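PDB 2D4E: 5-carboxymethyl-2-hydroxymuconate semialdehyde dehydrogenase from Thermus thermophilus, which probably catalyses the NAD-dependent oxidation of 5-carboxymethyl-2-hydroxymuconate semialdehyde to the corresponding carboxylic acid, as a member of the aldehyde dehydrogenase family. Local coordinates for residues K101-L106 with I120-V125; A126-N131 with L178-I183; D151-Y156 with P504-H509; L93-L98 with K213-P218. All coordinates share one frame; numbering follows the deposited sequence.

Contacts 1, 2 and 4 lie together among packed helices; contact 3 is far off, on the arm that meets other subunits. Contacts 1 and 2 follow each other on helix 118-136, with centres about 11 Å apart. Contact 4 lies about 16 Å from contact 1 and 13 Å from contact 2, centre to centre. Glu214 of contact 4 joins it to contact 1 through Lys101 and His102. Contact 2 is next to the cofactor: Leu178 touches the bound NAD, and the Trp181 side chain is about 6 Å from it. In contact 1 the Val121 side chain is about 12 Å from a sodium ion. The centre of contact 3 is about 45 Å from that of contact 2.

Contact 1: K101-L106 with I120-V125; sequences KHADEL and IVRAQV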
loop_
_atom_site.group_PDB
_atom_site.type_symbol
_atom_site.label_atom_id
_atom_site.label_comp_id
_atom_site.label_asym_id
_atom_site.label_seq_id
_atom_site.Cartn_x
_atom_site.Cartn_y
_atom_site.Cartn_z
ATOM N N LYS C 101 29.047 18.022 10.874
ATOM C CA LYS C 101 30.182 18.533 11.633
ATOM C C LYS C 101 31.358 18.886 10.731
ATOM O O LYS C 101 32.132 19.795 11.033
ATOM C CB LYS C 101 30.642 17.510 12.680
ATOM C CG LYS C 101 31.452 18.142 13.805
ATOM C CD LYS C 101 32.100 17.115 14.727
ATOM C CE LYS C 101 33.326 16.488 14.078
ATOM N NZ LYS C 101 34.101 15.644 15.031
ATOM N N HIS C 102 31.495 18.157 9.627
ATOM C CA HIS C 102 32.579 18.404 8.683
ATOM C C HIS C 102 32.057 19.120 7.437
ATOM O O HIS C 102 32.732 19.149 6.413
ATOM C CB HIS C 102 33.222 17.077 8.272
ATOM C CG HIS C 102 33.852 16.330 9.407
ATOM N ND1 HIS C 102 35.098 16.643 9.905
ATOM C CD2 HIS C 102 33.400 15.292 10.150
ATOM C CE1 HIS C 102 35.387 15.830 10.905
ATOM N NE2 HIS C 102 34.374 15.001 11.075
ATOM N N ALA C 103 30.867 19.706 7.536
ATOM C CA ALA C 103 30.235 20.388 6.404
ATOM C C ALA C 103 31.118 21.393 5.666
ATOM O O ALA C 103 31.197 21.363 4.439
ATOM C CB ALA C 103 28.950 21.070 6.858
ATOM N N ASP C 104 31.773 22.282 6.405
ATOM C CA ASP C 104 32.633 23.288 5.787
ATOM C C ASP C 104 33.744 22.659 4.947
ATOM O O ASP C 104 33.982 23.075 3.811
ATOM C CB ASP C 104 33.249 24.204 6.855
ATOM C CG ASP C 104 32.207 25.049 7.585
ATOM O OD1 ASP C 104 31.036 25.094 7.147
ATOM O OD2 ASP C 104 32.569 25.682 8.598
ATOM N N GLU C 105 34.422 21.660 5.509
ATOM C CA GLU C 105 35.504 20.976 4.809
ATOM C C GLU C 105 34.993 20.320 3.522
ATOM O O GLU C 105 35.609 20.457 2.461
ATOM C CB GLU C 105 36.122 19.900 5.705
ATOM C CG GLU C 105 36.686 20.402 7.024
ATOM C CD GLU C 105 36.718 19.308 8.089
ATOM O OE1 GLU C 105 37.187 18.188 7.795
ATOM O OE2 GLU C 105 36.271 19.566 9.225
ATOM N N LEU C 106 33.877 19.594 3.631
ATOM C CA LEU C 106 33.275 18.904 2.487
ATOM C C LEU C 106 32.894 19.881 1.370
ATOM O O LEU C 106 33.151 19.629 0.189
ATOM C CB LEU C 106 32.037 18.107 2.942
ATOM C CG LEU C 106 32.313 16.818 3.745
ATOM C CD1 LEU C 106 31.055 16.342 4.457
ATOM C CD2 LEU C 106 32.837 15.737 2.800
ATOM N N ILE C 120 26.417 26.824 -3.235
ATOM C CA ILE C 120 25.604 25.749 -3.782
ATOM C C ILE C 120 26.138 24.403 -3.288
ATOM O O ILE C 120 25.371 23.516 -2.927
ATOM C CB ILE C 120 25.589 25.793 -5.327
ATOM C CG1 ILE C 120 24.874 27.064 -5.795
ATOM C CG2 ILE C 120 24.872 24.577 -5.884
ATOM C CD1 ILE C 120 23.448 27.210 -5.287
ATOM N N VAL C 121 27.458 24.258 -3.256
ATOM C CA VAL C 121 28.050 23.019 -2.778
ATOM C C VAL C 121 27.735 22.843 -1.297
ATOM O O VAL C 121 27.531 21.721 -0.829
ATOM C CB VAL C 121 29.586 22.999 -2.956
ATOM C CG1 VAL C 121 30.139 21.665 -2.451
ATOM C CG2 VAL C 121 29.955 23.209 -4.434
ATOM N N ARG C 122 27.687 23.950 -0.560
ATOM C CA ARG C 122 27.401 23.867 0.864
ATOM C C ARG C 122 25.990 23.345 1.076
ATOM O O ARG C 122 25.759 22.521 1.960
ATOM C CB ARG C 122 27.563 25.232 1.543
ATOM C CG ARG C 122 27.235 25.213 3.041
ATOM C CD ARG C 122 28.170 24.285 3.820
ATOM N NE ARG C 122 27.820 24.212 5.236
ATOM C CZ ARG C 122 26.782 23.537 5.720
ATOM N NH1 ARG C 122 25.982 22.866 4.902
ATOM N NH2 ARG C 122 26.544 23.534 7.026
ATOM N N ALA C 123 25.050 23.828 0.267
ATOM C CA ALA C 123 23.663 23.384 0.368
ATOM C C ALA C 123 23.580 21.901 0.007
ATOM O O ALA C 123 22.737 21.170 0.530
ATOM C CB ALA C 123 22.775 24.201 -0.568
ATOM N N GLN C 124 24.459 21.463 -0.892
ATOM C CA GLN C 124 24.491 20.067 -1.318
ATOM C C GLN C 124 24.978 19.166 -0.185
ATOM O O GLN C 124 24.578 18.004 -0.092
ATOM C CB GLN C 124 25.396 19.912 -2.541
ATOM C CG GLN C 124 24.854 20.600 -3.776
ATOM C CD GLN C 124 23.970 19.692 -4.589
ATOM O OE1 GLN C 124 24.458 18.838 -5.329
ATOM N NE2 GLN C 124 22.660 19.855 -4.448
ATOM N N VAL C 125 25.844 19.701 0.674
ATOM C CA VAL C 125 26.338 18.929 1.808
ATOM C C VAL C 125 25.155 18.689 2.738
ATOM O O VAL C 125 25.013 17.613 3.311
ATOM C CB VAL C 125 27.441 19.674 2.585
ATOM C CG1 VAL C 125 27.768 18.923 3.871
ATOM C CG2 VAL C 125 28.688 19.795 1.723
HETATM O O HOH W 1 28.538 24.767 8.831
HETATM O O HOH W 2 28.881 26.856 6.264
#
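The methyl of Ala103 sits over the centre of one face of the Arg122 guanidinium. Ala103 CB is 3.4 Å from Arg122 NH2. The arginine gets there by leaving its backbone with CG anti to N (chi1 178°) and then bending at chi2 (62°). Asp104 starts out away from helix 118-136, but its carboxylate comes back to the guanidinium edge. Asp104 OD1 and Arg122 NE form a long salt bridge of 3.8 Å. The two planes are 56° apart, so the groups are not paired side by side. Water 1 lies in the guanidinium plane. It accepts from Arg122 NH2 at 3.0 Å and donates to Asp104 OD1 at 3.0 Å. Water 2 also lies close to Asp104 OD1 and may donate to it; its bond from Arg122 NE is weak. Val125 divides its methyls between two partners. Its CG1 meets Ala103 CB at 3.9 Å, and its CG2 meets Leu106 CB at 3.9 Å. The contact packs two consecutive helices, 103-114 and 118-136, against each other. Its centre is apolar and buried, while the charges stay at the margin. There the ion pair is largely bridged by water, so its direct pull is probably modest.

Contact 2: A126-N131 with L178-I183; sequences ARAAEN and LSTWRI
Asn131 and Thr180 join two almost parallel helices by a side-chain hydrogen bond. Asn131 ND2 donates to Thr180 OG1 at 2.9 Å. The bond is nearly straight, and the hydroxyl oxygen lies in the amide plane. With OG1 between its backbone N and carbonyl carbon (chi1 60°), Thr180 presents the hydroxyl both to Asn131 and to Leu176 O, one turn back in its own helix. OG1 also rests 3.6 Å from Ala128 CA, where the small alanine probably helps the helices come close. The other end of the amide meets Trp181. Asn131 OD1 lies at the indole edge, 3.5 Å from Trp181 CE3, with amide and ring planes 50° apart. Arg127 NH1 donates to Asn131 OD1 at 3.0 Å from above the carbonyl plane, and it also forms a salt bridge with Glu130 OE1 at 3.2 Å. With its oxygen and its nitrogen both engaged, the amide is probably kept from flipping. The segment axes approach to 8.7 Å, with 6° between their directions. Helix 175-188 is the helix of a beta-alpha-beta crossover between strands 166-169 and 193-196 of the parallel NAD-binding sheet. On that helix Leu178 touches NAD, and Trp181 NE1 is bonded to Glu271 of strand 267-271. Leu208 of helix 203-214 packs on Thr180, while helix 118-136 flanks helix 175-188 along Asn131.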
loop_
_atom_site.group_PDB
_atom_site.type_symbol
_atom_site.label_atom_id
_atom_site.label_comp_id
_atom_site.label_asym_id
_atom_site.label_seq_id
_atom_site.Cartn_x
_atom_site.Cartn_y
_atom_site.Cartn_z
ATOM N N ALA C 126 24.306 19.697 2.886
ATOM C CA ALA C 126 23.131 19.555 3.730
ATOM C C ALA C 126 22.214 18.462 3.155
ATOM O O ALA C 126 21.649 17.661 3.899
ATOM C CB ALA C 126 22.388 20.889 3.826
ATOM N N ARG C 127 22.071 18.428 1.831
ATOM C CA ARG C 127 21.235 17.409 1.192
ATOM C C ARG C 127 21.847 16.026 1.404
ATOM O O ARG C 127 21.132 15.043 1.568
ATOM C CB ARG C 127 21.093 17.678 -0.311
ATOM C CG ARG C 127 20.038 18.718 -0.670
ATOM C CD ARG C 127 18.606 18.174 -0.499
ATOM N NE ARG C 127 18.285 17.079 -1.426
ATOM C CZ ARG C 127 18.440 15.780 -1.161
ATOM N NH1 ARG C 127 18.908 15.381 0.017
ATOM N NH2 ARG C 127 18.147 14.877 -2.088
ATOM N N ALA C 128 23.174 15.959 1.385
ATOM C CA ALA C 128 23.878 14.699 1.586
ATOM C C ALA C 128 23.590 14.185 2.992
ATOM O O ALA C 128 23.324 12.998 3.191
ATOM C CB ALA C 128 25.370 14.899 1.402
ATOM N N ALA C 129 23.652 15.081 3.971
ATOM C CA ALA C 129 23.371 14.699 5.347
ATOM C C ALA C 129 21.916 14.227 5.407
ATOM O O ALA C 129 21.606 13.208 6.035
ATOM C CB ALA C 129 23.589 15.888 6.275
ATOM N N GLU C 130 21.031 14.968 4.743
ATOM C CA GLU C 130 19.611 14.622 4.706
ATOM C C GLU C 130 19.368 13.244 4.090
ATOM O O GLU C 130 18.423 12.549 4.470
ATOM C CB GLU C 130 18.818 15.672 3.920
ATOM C CG GLU C 130 17.345 15.310 3.710
ATOM C CD GLU C 130 16.542 16.425 3.041
ATOM O OE1 GLU C 130 17.000 16.962 2.005
ATOM O OE2 GLU C 130 15.448 16.757 3.549
ATOM N N ASN C 131 20.206 12.857 3.133
ATOM C CA ASN C 131 20.062 11.552 2.503
ATOM C C ASN C 131 20.157 10.461 3.574
ATOM O O ASN C 131 19.369 9.517 3.578
ATOM C CB ASN C 131 21.142 11.330 1.431
ATOM C CG ASN C 131 20.850 12.079 0.137
ATOM O OD1 ASN C 131 19.705 12.447 -0.140
ATOM N ND2 ASN C 131 21.885 12.290 -0.674
ATOM N N LEU C 178 25.434 12.851 -4.997
ATOM C CA LEU C 178 25.090 11.699 -5.813
ATOM C C LEU C 178 25.583 10.352 -5.291
ATOM O O LEU C 178 24.996 9.322 -5.606
ATOM C CB LEU C 178 25.571 11.929 -7.243
ATOM C CG LEU C 178 24.970 13.199 -7.863
ATOM C CD1 LEU C 178 25.463 13.344 -9.282
ATOM C CD2 LEU C 178 23.450 13.134 -7.825
ATOM N N SER C 179 26.648 10.341 -4.497
ATOM C CA SER C 179 27.136 9.071 -3.971
ATOM C C SER C 179 26.335 8.695 -2.729
ATOM O O SER C 179 25.944 7.542 -2.571
ATOM C CB SER C 179 28.635 9.139 -3.641
ATOM O OG SER C 179 28.900 10.025 -2.564
ATOM N N THR C 180 26.075 9.670 -1.861
ATOM C CA THR C 180 25.303 9.411 -0.645
ATOM C C THR C 180 23.860 9.056 -0.983
ATOM O O THR C 180 23.181 8.394 -0.197
ATOM C CB THR C 180 25.310 10.621 0.321
ATOM O OG1 THR C 180 24.736 11.766 -0.324
ATOM C CG2 THR C 180 26.736 10.935 0.758
ATOM N N TRP C 181 23.404 9.491 -2.157
ATOM C CA TRP C 181 22.051 9.199 -2.631
ATOM C C TRP C 181 21.860 7.677 -2.756
ATOM O O TRP C 181 20.751 7.166 -2.596
ATOM C CB TRP C 181 21.831 9.855 -4.002
ATOM C CG TRP C 181 20.470 9.621 -4.630
ATOM C CD1 TRP C 181 20.220 9.129 -5.883
ATOM C CD2 TRP C 181 19.189 9.901 -4.048
ATOM N NE1 TRP C 181 18.870 9.088 -6.113
ATOM C CE2 TRP C 181 18.211 9.554 -5.006
ATOM C CE3 TRP C 181 18.772 10.411 -2.807
ATOM C CZ2 TRP C 181 16.839 9.700 -4.767
ATOM C CZ3 TRP C 181 17.405 10.557 -2.568
ATOM C CH2 TRP C 181 16.456 10.202 -3.543
ATOM N N ARG C 182 22.945 6.962 -3.038
ATOM C CA ARG C 182 22.890 5.508 -3.199
ATOM C C ARG C 182 23.409 4.760 -1.969
ATOM O O ARG C 182 22.890 3.698 -1.598
ATOM C CB ARG C 182 23.718 5.092 -4.413
ATOM C CG ARG C 182 23.428 5.899 -5.673
ATOM C CD ARG C 182 22.051 5.603 -6.255
ATOM N NE ARG C 182 22.057 5.876 -7.691
ATOM C CZ ARG C 182 21.365 5.185 -8.592
ATOM N NH1 ARG C 182 20.582 4.184 -8.209
ATOM N NH2 ARG C 182 21.454 5.502 -9.878
ATOM N N ILE C 183 24.443 5.319 -1.347
ATOM C CA ILE C 183 25.045 4.723 -0.167
ATOM C C ILE C 183 24.070 4.633 1.000
ATOM O O ILE C 183 23.973 3.601 1.660
ATOM C CB ILE C 183 26.276 5.534 0.286
ATOM C CG1 ILE C 183 27.335 5.533 -0.826
ATOM C CG2 ILE C 183 26.827 4.957 1.588
ATOM C CD1 ILE C 183 28.454 6.543 -0.604
#

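Contact 3: D151-Y156 with P504-H509; sequences DRDWLY and PLRPPH
Arg506 sets CG between its backbone N and carbonyl carbon (chi1 61°) and bends at chi3 (69°), which turns its guanidinium back onto Arg152 O. The site is the end of the antiparallel pair of strands 154-162 and 496-504, part of the arm that joins subunits in this family. Asp153 and Trp154 form a classic beta bulge facing Val150. Arg506 NE and NH2 both donate to Arg152 O, each at 3.1 Å and from the same side of the carbonyl plane. Asp153 OD1 adds a salt bridge to Arg506 NE at 3.6 Å. A leucine in place of Arg506 has no N-H for Arg152 O and would probably leave the Asp153 carboxylate without its cationic mate in this contact. Leu505 N donates almost straight to Asp153 O at 2.8 Å. Water 3 links that same oxygen to Arg506 O. In a neighbouring subunit, Arg451 bonds to Leu505 O and Glu455 forms a salt bridge with Arg152. Trp154 and Pro504 are an antiparallel non-hydrogen-bonded pair, and their side chains make a CH-pi contact: Pro504 CB lies 3.8 Å from the centroid of the Trp154 six-membered ring, 5° off its normal.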
loop_
_atom_site.group_PDB
_atom_site.type_symbol
_atom_site.label_atom_id
_atom_site.label_comp_id
_atom_site.label_asym_id
_atom_site.label_seq_id
_atom_site.Cartn_x
_atom_site.Cartn_y
_atom_site.Cartn_z
ATOM N N ASP C 151 -8.767 -17.816 2.503
ATOM C CA ASP C 151 -9.812 -18.399 3.333
ATOM C C ASP C 151 -9.194 -18.958 4.625
ATOM O O ASP C 151 -8.370 -18.292 5.260
ATOM C CB ASP C 151 -10.554 -19.500 2.564
ATOM C CG ASP C 151 -11.080 -19.021 1.214
ATOM O OD1 ASP C 151 -11.606 -17.886 1.137
ATOM O OD2 ASP C 151 -10.977 -19.780 0.227
ATOM N N ARG C 152 -9.580 -20.173 5.003
ATOM C CA ARG C 152 -9.065 -20.792 6.225
ATOM C C ARG C 152 -8.087 -21.915 5.887
ATOM O O ARG C 152 -7.677 -22.677 6.764
ATOM C CB ARG C 152 -10.220 -21.382 7.042
ATOM C CG ARG C 152 -11.441 -20.482 7.163
ATOM C CD ARG C 152 -11.364 -19.536 8.354
ATOM N NE ARG C 152 -12.394 -18.498 8.277
ATOM C CZ ARG C 152 -12.712 -17.675 9.272
ATOM N NH1 ARG C 152 -12.084 -17.763 10.437
ATOM N NH2 ARG C 152 -13.649 -16.752 9.096
ATOM N N ASP C 153 -7.705 -22.007 4.617
ATOM C CA ASP C 153 -6.815 -23.069 4.171
ATOM C C ASP C 153 -5.332 -22.735 4.053
ATOM O O ASP C 153 -4.482 -23.565 4.370
ATOM C CB ASP C 153 -7.325 -23.604 2.837
ATOM C CG ASP C 153 -8.798 -23.966 2.893
ATOM O OD1 ASP C 153 -9.185 -24.687 3.839
ATOM O OD2 ASP C 153 -9.565 -23.529 2.004
ATOM N N TRP C 154 -5.019 -21.528 3.593
ATOM C CA TRP C 154 -3.626 -21.134 3.424
ATOM C C TRP C 154 -3.310 -19.742 3.914
ATOM O O TRP C 154 -4.181 -18.875 3.994
ATOM C CB TRP C 154 -3.219 -21.165 1.946
ATOM C CG TRP C 154 -3.130 -22.501 1.348
ATOM C CD1 TRP C 154 -4.154 -23.255 0.863
ATOM C CD2 TRP C 154 -1.944 -23.284 1.203
ATOM N NE1 TRP C 154 -3.680 -24.471 0.425
ATOM C CE2 TRP C 154 -2.326 -24.515 0.624
ATOM C CE3 TRP C 154 -0.595 -23.065 1.509
ATOM C CZ2 TRP C 154 -1.407 -25.529 0.343
ATOM C CZ3 TRP C 154 0.318 -24.072 1.232
ATOM C CH2 TRP C 154 -0.093 -25.290 0.653
ATOM N N LEU C 155 -2.036 -19.547 4.229
ATOM C CA LEU C 155 -1.520 -18.250 4.621
ATOM C C LEU C 155 -0.276 -18.031 3.773
ATOM O O LEU C 155 0.653 -18.835 3.812
ATOM C CB LEU C 155 -1.106 -18.183 6.095
ATOM C CG LEU C 155 -0.330 -16.873 6.357
ATOM C CD1 LEU C 155 -1.243 -15.668 6.068
ATOM C CD2 LEU C 155 0.185 -16.814 7.787
ATOM N N TYR C 156 -0.288 -16.979 2.968
ATOM C CA TYR C 156 0.874 -16.619 2.175
ATOM C C TYR C 156 1.231 -15.244 2.708
ATOM O O TYR C 156 0.351 -14.406 2.921
ATOM C CB TYR C 156 0.556 -16.468 0.682
ATOM C CG TYR C 156 0.196 -17.735 -0.049
ATOM C CD1 TYR C 156 -1.085 -18.282 0.051
ATOM C CD2 TYR C 156 1.125 -18.372 -0.874
ATOM C CE1 TYR C 156 -1.433 -19.435 -0.658
ATOM C CE2 TYR C 156 0.787 -19.521 -1.582
ATOM C CZ TYR C 156 -0.492 -20.047 -1.471
ATOM O OH TYR C 156 -0.831 -21.184 -2.169
ATOM N N PRO C 504 0.138 -24.189 4.808
ATOM C CA PRO C 504 -1.275 -24.566 4.897
ATOM C C PRO C 504 -1.710 -24.516 6.358
ATOM O O PRO C 504 -0.914 -24.791 7.250
ATOM C CB PRO C 504 -1.282 -25.985 4.344
ATOM C CG PRO C 504 0.041 -26.524 4.827
ATOM C CD PRO C 504 0.990 -25.366 4.552
ATOM N N LEU C 505 -2.965 -24.158 6.602
ATOM C CA LEU C 505 -3.480 -24.089 7.966
ATOM C C LEU C 505 -4.027 -25.448 8.396
ATOM O O LEU C 505 -4.295 -25.683 9.573
ATOM C CB LEU C 505 -4.570 -23.016 8.067
ATOM C CG LEU C 505 -4.091 -21.558 8.156
ATOM C CD1 LEU C 505 -3.068 -21.275 7.082
ATOM C CD2 LEU C 505 -5.277 -20.617 8.012
ATOM N N ARG C 506 -4.168 -26.342 7.424
ATOM C CA ARG C 506 -4.670 -27.688 7.661
ATOM C C ARG C 506 -4.121 -28.569 6.537
ATOM O O ARG C 506 -3.747 -28.065 5.479
ATOM C CB ARG C 506 -6.205 -27.685 7.649
ATOM C CG ARG C 506 -6.814 -27.240 6.324
ATOM C CD ARG C 506 -8.291 -26.867 6.450
ATOM N NE ARG C 506 -8.489 -25.634 7.216
ATOM C CZ ARG C 506 -8.658 -25.574 8.535
ATOM N NH1 ARG C 506 -8.665 -26.680 9.266
ATOM N NH2 ARG C 506 -8.811 -24.396 9.128
ATOM N N PRO C 507 -4.054 -29.892 6.758
ATOM C CA PRO C 507 -3.542 -30.834 5.756
ATOM C C PRO C 507 -4.086 -30.595 4.351
ATOM O O PRO C 507 -5.270 -30.783 4.095
ATOM C CB PRO C 507 -3.964 -32.186 6.318
ATOM C CG PRO C 507 -3.827 -31.968 7.802
ATOM C CD PRO C 507 -4.462 -30.602 7.984
ATOM N N PRO C 508 -3.219 -30.169 3.422
ATOM C CA PRO C 508 -3.641 -29.913 2.045
ATOM C C PRO C 508 -3.594 -31.205 1.234
ATOM O O PRO C 508 -3.003 -32.202 1.667
ATOM C CB PRO C 508 -2.614 -28.901 1.567
ATOM C CG PRO C 508 -1.362 -29.424 2.198
ATOM C CD PRO C 508 -1.810 -29.774 3.615
ATOM N N HIS C 509 -4.215 -31.190 0.062
ATOM C CA HIS C 509 -4.216 -32.371 -0.785
ATOM C C HIS C 509 -2.955 -32.427 -1.635
ATOM O O HIS C 509 -2.718 -31.550 -2.463
ATOM C CB HIS C 509 -5.435 -32.381 -1.708
ATOM C CG HIS C 509 -5.340 -33.391 -2.812
ATOM N ND1 HIS C 509 -5.328 -34.750 -2.580
ATOM C CD2 HIS C 509 -5.215 -33.237 -4.151
ATOM C CE1 HIS C 509 -5.198 -35.390 -3.728
ATOM N NE2 HIS C 509 -5.126 -34.495 -4.698
HETATM O O HOH W 3 -4.536 -26.364 3.447
#

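Contact 4: L93-L98 with K213-P218; sequences LRIAEL and KEADLP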
loop_
_atom_site.group_PDB
_atom_site.type_symbol
_atom_site.label_atom_id
_atom_site.label_comp_id
_atom_site.label_asym_id
_atom_site.label_seq_id
_atom_site.Cartn_x
_atom_site.Cartn_y
_atom_site.Cartn_z
ATOM N N LEU C 93 22.250 7.898 11.293
ATOM C CA LEU C 93 22.071 9.165 11.992
ATOM C C LEU C 93 23.413 9.736 12.459
ATOM O O LEU C 93 23.597 10.955 12.514
ATOM C CB LEU C 93 21.138 8.982 13.190
ATOM C CG LEU C 93 19.680 8.697 12.822
ATOM C CD1 LEU C 93 18.866 8.519 14.095
ATOM C CD2 LEU C 93 19.129 9.849 11.978
ATOM N N ARG C 94 24.347 8.849 12.794
ATOM C CA ARG C 94 25.671 9.270 13.237
ATOM C C ARG C 94 26.437 9.840 12.044
ATOM O O ARG C 94 27.144 10.845 12.159
ATOM C CB ARG C 94 26.431 8.078 13.824
ATOM C CG ARG C 94 27.849 8.392 14.281
ATOM C CD ARG C 94 27.885 9.542 15.280
ATOM N NE ARG C 94 29.235 9.735 15.808
ATOM C CZ ARG C 94 29.678 10.867 16.346
ATOM N NH1 ARG C 94 28.880 11.928 16.433
ATOM N NH2 ARG C 94 30.928 10.938 16.793
ATOM N N ILE C 95 26.292 9.179 10.900
ATOM C CA ILE C 95 26.938 9.609 9.673
ATOM C C ILE C 95 26.404 10.988 9.281
ATOM O O ILE C 95 27.174 11.871 8.919
ATOM C CB ILE C 95 26.676 8.593 8.527
ATOM C CG1 ILE C 95 27.448 7.300 8.801
ATOM C CG2 ILE C 95 27.098 9.178 7.184
ATOM C CD1 ILE C 95 27.152 6.184 7.818
ATOM N N ALA C 96 25.087 11.166 9.368
ATOM C CA ALA C 96 24.460 12.441 9.032
ATOM C C ALA C 96 24.988 13.519 9.973
ATOM O O ALA C 96 25.259 14.651 9.561
ATOM C CB ALA C 96 22.951 12.333 9.163
ATOM N N GLU C 97 25.129 13.154 11.243
ATOM C CA GLU C 97 25.630 14.080 12.248
ATOM C C GLU C 97 27.065 14.499 11.927
ATOM O O GLU C 97 27.403 15.681 11.994
ATOM C CB GLU C 97 25.562 13.423 13.632
ATOM C CG GLU C 97 26.103 14.274 14.768
ATOM C CD GLU C 97 25.859 13.648 16.137
ATOM O OE1 GLU C 97 26.274 12.488 16.362
ATOM O OE2 GLU C 97 25.253 14.330 16.993
ATOM N N LEU C 98 27.902 13.529 11.568
ATOM C CA LEU C 98 29.300 13.806 11.245
ATOM C C LEU C 98 29.490 14.567 9.935
ATOM O O LEU C 98 30.445 15.334 9.798
ATOM C CB LEU C 98 30.105 12.505 11.236
ATOM C CG LEU C 98 30.265 11.889 12.633
ATOM C CD1 LEU C 98 31.024 10.574 12.547
ATOM C CD2 LEU C 98 30.998 12.878 13.546
ATOM N N LYS C 213 34.303 6.204 8.756
ATOM C CA LYS C 213 35.185 5.517 9.687
ATOM C C LYS C 213 35.057 6.193 11.049
ATOM O O LYS C 213 35.154 5.540 12.084
ATOM C CB LYS C 213 36.642 5.571 9.218
ATOM C CG LYS C 213 37.620 4.940 10.209
ATOM C CD LYS C 213 39.055 5.011 9.709
ATOM C CE LYS C 213 40.059 4.571 10.780
ATOM N NZ LYS C 213 39.855 3.156 11.213
ATOM N N GLU C 214 34.840 7.505 11.046
ATOM C CA GLU C 214 34.679 8.234 12.294
ATOM C C GLU C 214 33.357 7.822 12.940
ATOM O O GLU C 214 33.194 7.919 14.159
ATOM C CB GLU C 214 34.692 9.749 12.056
ATOM C CG GLU C 214 34.640 10.560 13.351
ATOM C CD GLU C 214 34.623 12.067 13.129
ATOM O OE1 GLU C 214 34.571 12.813 14.129
ATOM O OE2 GLU C 214 34.660 12.513 11.966
ATOM N N ALA C 215 32.413 7.366 12.118
ATOM C CA ALA C 215 31.110 6.930 12.612
ATOM C C ALA C 215 31.256 5.506 13.133
ATOM O O ALA C 215 30.327 4.943 13.704
ATOM C CB ALA C 215 30.068 6.979 11.493
ATOM N N ASP C 216 32.438 4.937 12.910
ATOM C CA ASP C 216 32.787 3.588 13.351
ATOM C C ASP C 216 31.996 2.442 12.711
ATOM O O ASP C 216 31.658 1.464 13.378
ATOM C CB ASP C 216 32.694 3.508 14.883
ATOM C CG ASP C 216 33.266 2.210 15.442
ATOM O OD1 ASP C 216 34.326 1.760 14.955
ATOM O OD2 ASP C 216 32.660 1.647 16.380
ATOM N N LEU C 217 31.701 2.555 11.418
ATOM C CA LEU C 217 30.989 1.480 10.732
ATOM C C LEU C 217 31.878 0.244 10.818
ATOM O O LEU C 217 33.102 0.360 10.824
ATOM C CB LEU C 217 30.767 1.811 9.255
ATOM C CG LEU C 217 29.589 2.663 8.779
ATOM C CD1 LEU C 217 29.608 2.697 7.247
ATOM C CD2 LEU C 217 28.266 2.080 9.274
ATOM N N PRO C 218 31.281 -0.954 10.899
ATOM C CA PRO C 218 32.115 -2.155 10.975
ATOM C C PRO C 218 33.005 -2.265 9.737
ATOM O O PRO C 218 32.637 -1.802 8.655
ATOM C CB PRO C 218 31.092 -3.278 11.061
ATOM C CG PRO C 218 29.985 -2.638 11.830
ATOM C CD PRO C 218 29.870 -1.284 11.163
HETATM O O HOH W 4 31.306 8.115 16.309
#
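The Glu214 side chain crosses Leu98 at a slant. With CG anti to the backbone N (chi1 -175°) and the rest of the chain extended, its methylenes meet Leu98 CD1 and its carboxylate meets the other methyl. Glu214 OE1 is 3.6 Å from Leu98 CD2. The charge itself has its partners in Lys101 NZ and His102 NE2, at the C-terminal end of helix 85-101. With an alanine in place of Glu214, Lys101 and His102 would probably lose their carboxylate mate, and a gap would open beside Leu98. Glu214 O accepts from water 4 at 2.9 Å, and that water in turn accepts from Arg94 NE at 2.7 Å. Next comes Ala215, pointing toward helix 85-101. Its CB touches Arg94 CG at 3.8 Å and Ile95 CG1 at 3.8 Å, while its N is 3.5 Å from Leu98 CD1. Asp216 then turns the chain with a positive phi, in a Schellman motif after the helix. Leu217 follows, and its CD1 meets Ile95 CD1 at 4.3 Å. Trp80 and Tyr91 also pack on Leu217. Leu98 CD2 in turn covers part of one face of the Arg94 guanidinium, whose NH1 bonds Glu97 OE1 at 2.7 Å. The contact is thus held mainly by apolar packing. Arg94 and Glu214 do not pair directly: each has other ionic partners, and a water connects the arginine to the glutamate backbone.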